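SAM dependent methyltransferase (Aquifex aeolicus, PDB 3DH0) binds S-adenosylmethionine and probably transfers the methyl group of this donor to an acceptor substrate. Local coordinates at residues A[110-113]-A[114-117]. Sequence-based numbering, arbitrary orientation.
With SAM (S-adenosylmethionine), chain C.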
ATOM      1  N   ILE A 110       2.597   1.472   7.179  1.00 22.33           N
ATOM      2  CA  ILE A 110       1.826   0.566   6.344  1.00 22.47           C
ATOM      3  C   ILE A 110       1.301   1.373   5.159  1.00 22.59           C
ATOM      4  O   ILE A 110       0.542   2.319   5.318  1.00 23.58           O
ATOM      5  CB  ILE A 110       0.642  -0.044   7.104  1.00 22.37           C
ATOM      6  CG1 ILE A 110       1.127  -0.756   8.366  1.00 22.32           C
ATOM      7  CG2 ILE A 110      -0.083  -1.055   6.215  1.00 22.83           C
ATOM      8  CD1 ILE A 110       0.014  -1.015   9.377  1.00 19.91           C
ATOM      9  N   PHE A 111       1.723   0.995   3.965  1.00 22.12           N
ATOM     10  CA  PHE A 111       1.332   1.684   2.743  1.00 22.24           C
ATOM     11  C   PHE A 111       0.445   0.777   1.908  1.00 22.81           C
ATOM     12  O   PHE A 111       0.853  -0.318   1.518  1.00 24.17           O
ATOM     13  CB  PHE A 111       2.595   2.047   1.967  1.00 21.65           C
ATOM     14  CG  PHE A 111       2.346   2.681   0.645  1.00 22.31           C
ATOM     15  CD1 PHE A 111       1.643   3.874   0.548  1.00 23.10           C
ATOM     16  CD2 PHE A 111       2.875   2.113  -0.510  1.00 23.26           C
ATOM     17  CE1 PHE A 111       1.474   4.503  -0.678  1.00 23.22           C
ATOM     18  CE2 PHE A 111       2.719   2.722  -1.741  1.00 23.02           C
ATOM     19  CZ  PHE A 111       2.015   3.926  -1.830  1.00 24.07           C
ATOM     20  N   MET A 112      -0.773   1.226   1.644  1.00 22.13           N
ATOM     21  CA  MET A 112      -1.705   0.442   0.852  1.00 22.23           C
ATOM     22  C   MET A 112      -2.128   1.236  -0.388  1.00 21.48           C
ATOM     23  O   MET A 112      -3.076   2.011  -0.336  1.00 20.86           O
ATOM     24  CB  MET A 112      -2.920   0.089   1.709  1.00 20.90           C
ATOM     25  CG  MET A 112      -3.370  -1.346   1.556  1.00 21.76           C
ATOM     26  SD  MET A 112      -4.789  -1.752   2.569  1.00 22.94           S
ATOM     27  CE  MET A 112      -4.160  -1.492   4.171  1.00 15.84           C
ATOM     28  N   ALA A 113      -1.424   1.044  -1.499  1.00 21.05           N
ATOM     29  CA  ALA A 113      -1.740   1.779  -2.725  1.00 22.26           C
ATOM     30  C   ALA A 113      -2.639   1.045  -3.717  1.00 22.37           C
ATOM     31  O   ALA A 113      -2.221   0.090  -4.364  1.00 21.84           O
ATOM     32  CB  ALA A 113      -0.454   2.212  -3.419  1.00 21.28           C
ATOM     33  N   PHE A 114      -3.869   1.531  -3.843  1.00 24.17           N
ATOM     34  CA  PHE A 114      -4.868   0.958  -4.742  1.00 26.11           C
ATOM     35  C   PHE A 114      -5.182  -0.509  -4.473  1.00 26.75           C
ATOM     36  O   PHE A 114      -5.584  -1.237  -5.380  1.00 28.12           O
ATOM     37  CB  PHE A 114      -4.425   1.102  -6.203  1.00 25.11           C
ATOM     38  CG  PHE A 114      -4.147   2.515  -6.612  1.00 25.02           C
ATOM     39  CD1 PHE A 114      -2.833   2.961  -6.766  1.00 24.36           C
ATOM     40  CD2 PHE A 114      -5.195   3.404  -6.836  1.00 24.28           C
ATOM     41  CE1 PHE A 114      -2.568   4.262  -7.135  1.00 25.33           C
ATOM     42  CE2 PHE A 114      -4.945   4.710  -7.207  1.00 24.21           C
ATOM     43  CZ  PHE A 114      -3.624   5.148  -7.360  1.00 25.04           C
ATOM     44  N   THR A 115      -5.022  -0.946  -3.234  1.00 26.28           N
ATOM     45  CA  THR A 115      -5.293  -2.333  -2.939  1.00 27.78           C
ATOM     46  C   THR A 115      -6.419  -2.561  -1.927  1.00 27.98           C
ATOM     47  O   THR A 115      -6.967  -3.660  -1.846  1.00 27.89           O
ATOM     48  CB  THR A 115      -3.962  -3.059  -2.504  1.00 28.85           C
ATOM     49  OG1 THR A 115      -4.251  -4.296  -1.830  1.00 29.66           O
ATOM     50  CG2 THR A 115      -3.149  -2.170  -1.604  1.00 30.70           C
ATOM     51  N   PHE A 116      -6.796  -1.531  -1.180  1.00 27.72           N
ATOM     52  CA  PHE A 116      -7.847  -1.690  -0.182  1.00 28.33           C
ATOM     53  C   PHE A 116      -9.167  -2.226  -0.737  1.00 30.68           C
ATOM     54  O   PHE A 116      -9.750  -3.153  -0.178  1.00 31.25           O
ATOM     55  CB  PHE A 116      -8.108  -0.371   0.523  1.00 28.41           C
ATOM     56  CG  PHE A 116      -8.942  -0.505   1.762  1.00 28.13           C
ATOM     57  CD1 PHE A 116      -8.383  -0.983   2.945  1.00 29.12           C
ATOM     58  CD2 PHE A 116     -10.286  -0.160   1.748  1.00 26.87           C
ATOM     59  CE1 PHE A 116      -9.154  -1.115   4.098  1.00 27.46           C
ATOM     60  CE2 PHE A 116     -11.067  -0.286   2.887  1.00 27.63           C
ATOM     61  CZ  PHE A 116     -10.501  -0.765   4.070  1.00 27.78           C
ATOM     62  N   HIS A 117      -9.646  -1.642  -1.830  1.00 32.61           N
ATOM     63  CA  HIS A 117     -10.904  -2.083  -2.431  1.00 34.20           C
ATOM     64  C   HIS A 117     -10.830  -3.510  -2.996  1.00 33.67           C
ATOM     65  O   HIS A 117     -11.832  -4.043  -3.462  1.00 34.14           O
ATOM     66  CB  HIS A 117     -11.317  -1.135  -3.561  1.00 36.01           C
ATOM     67  CG  HIS A 117     -10.418  -1.206  -4.751  1.00 39.69           C
ATOM     68  ND1 HIS A 117      -9.150  -0.664  -4.759  1.00 40.58           N
ATOM     69  CD2 HIS A 117     -10.564  -1.843  -5.941  1.00 40.48           C
ATOM     70  CE1 HIS A 117      -8.552  -0.967  -5.898  1.00 41.86           C
ATOM     71  NE2 HIS A 117      -9.388  -1.685  -6.630  1.00 42.23           N
TER
HETATM   72  N   SAM C 220      -0.027  -1.089  -5.570  1.00 36.37           N
HETATM   73  CA  SAM C 220       0.475  -1.566  -6.896  1.00 37.77           C
HETATM   74  C   SAM C 220       1.146  -0.438  -7.645  1.00 39.30           C
HETATM   75  O   SAM C 220       1.193   0.674  -7.118  1.00 40.08           O
HETATM   76  OXT SAM C 220       1.618  -0.743  -8.788  1.00 42.12           O
HETATM   77  CB  SAM C 220      -0.687  -2.109  -7.721  1.00 37.25           C
HETATM   78  CG  SAM C 220      -1.531  -2.963  -6.865  1.00 35.07           C
HETATM   79  SD  SAM C 220      -3.012  -3.767  -7.536  1.00 32.83           S
HETATM   80  CE  SAM C 220      -4.130  -2.387  -7.781  1.00 34.32           C
HETATM   81  C5' SAM C 220      -3.582  -4.592  -6.125  1.00 30.92           C
HETATM   82  C4' SAM C 220      -2.800  -5.824  -5.721  1.00 28.67           C
HETATM   83  O4' SAM C 220      -3.416  -6.256  -4.513  1.00 27.92           O
HETATM   84  C3' SAM C 220      -3.029  -7.026  -6.658  1.00 27.94           C
HETATM   85  O3' SAM C 220      -1.746  -7.236  -7.316  1.00 25.83           O
HETATM   86  C2' SAM C 220      -3.316  -8.214  -5.761  1.00 25.87           C
HETATM   87  O2' SAM C 220      -2.672  -9.443  -6.020  1.00 25.94           O
HETATM   88  C1' SAM C 220      -3.113  -7.580  -4.350  1.00 27.95           C
HETATM   89  N9  SAM C 220      -3.969  -8.049  -3.277  1.00 28.48           N
HETATM   90  C8  SAM C 220      -5.331  -8.274  -3.250  1.00 28.94           C
HETATM   91  N7  SAM C 220      -5.759  -8.678  -2.095  1.00 28.30           N
HETATM   92  C5  SAM C 220      -4.615  -8.729  -1.300  1.00 28.79           C
HETATM   93  C6  SAM C 220      -4.400  -9.083   0.063  1.00 29.45           C
HETATM   94  N6  SAM C 220      -5.413  -9.476   0.866  1.00 28.65           N
HETATM   95  N1  SAM C 220      -3.107  -9.021   0.565  1.00 30.09           N
HETATM   96  C2  SAM C 220      -2.122  -8.623  -0.276  1.00 29.55           C
HETATM   97  N3  SAM C 220      -2.220  -8.269  -1.561  1.00 28.67           N
HETATM   98  C4  SAM C 220      -3.502  -8.342  -2.016  1.00 28.08           C
HETATM   99  O   HOH W   1      -5.831   1.095  -1.179  1.00 24.24           O
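Met112 meets Thr115 and Phe116 in a local turn contact at the C-terminal end of strand 107-113, the fourth strand of the Rossmann-like methyltransferase sheet, where the chain leaves the sheet and passes beside S-adenosylmethionine. Phe114 makes the bend with a left-handed backbone (phi 58°, psi 28°), and the chain then enters a 3-10 turn at Phe116. No direct hydrogen bond joins strand to turn; a water links them instead, donating to Met112 O at 3.0 Å and accepting from Phe116 N at 2.8 Å. The Met112 side chain reaches toward Phe116, crossing Thr115 at about a right angle. Its CG lies against Thr115 CG2, and SD comes to 3.7 Å from Phe116 CD1, in the plane of the ring at its edge, a Met-aromatic contact. Thr115 turns OG1 anti to its backbone N (chi1 163°), which sends the hydroxyl to the ribose for a weak 3.4 Å hydrogen bond to SAM O4' while CG2 stays on Met112. Ala113 O accepts from the amino group of the methyl donor, SAM N, at 2.8 Å. Phe114 CB points away from the strand, but its ring lies obliquely beside Ala113 and meets Trp144 and Leu23; cutting it back to an alanine would probably open a gap beside Trp144. Apolar contacts and a water thus link strand end to turn, while a carbonyl receives the ligand's amino group and a hydroxyl reaches its ribose only weakly.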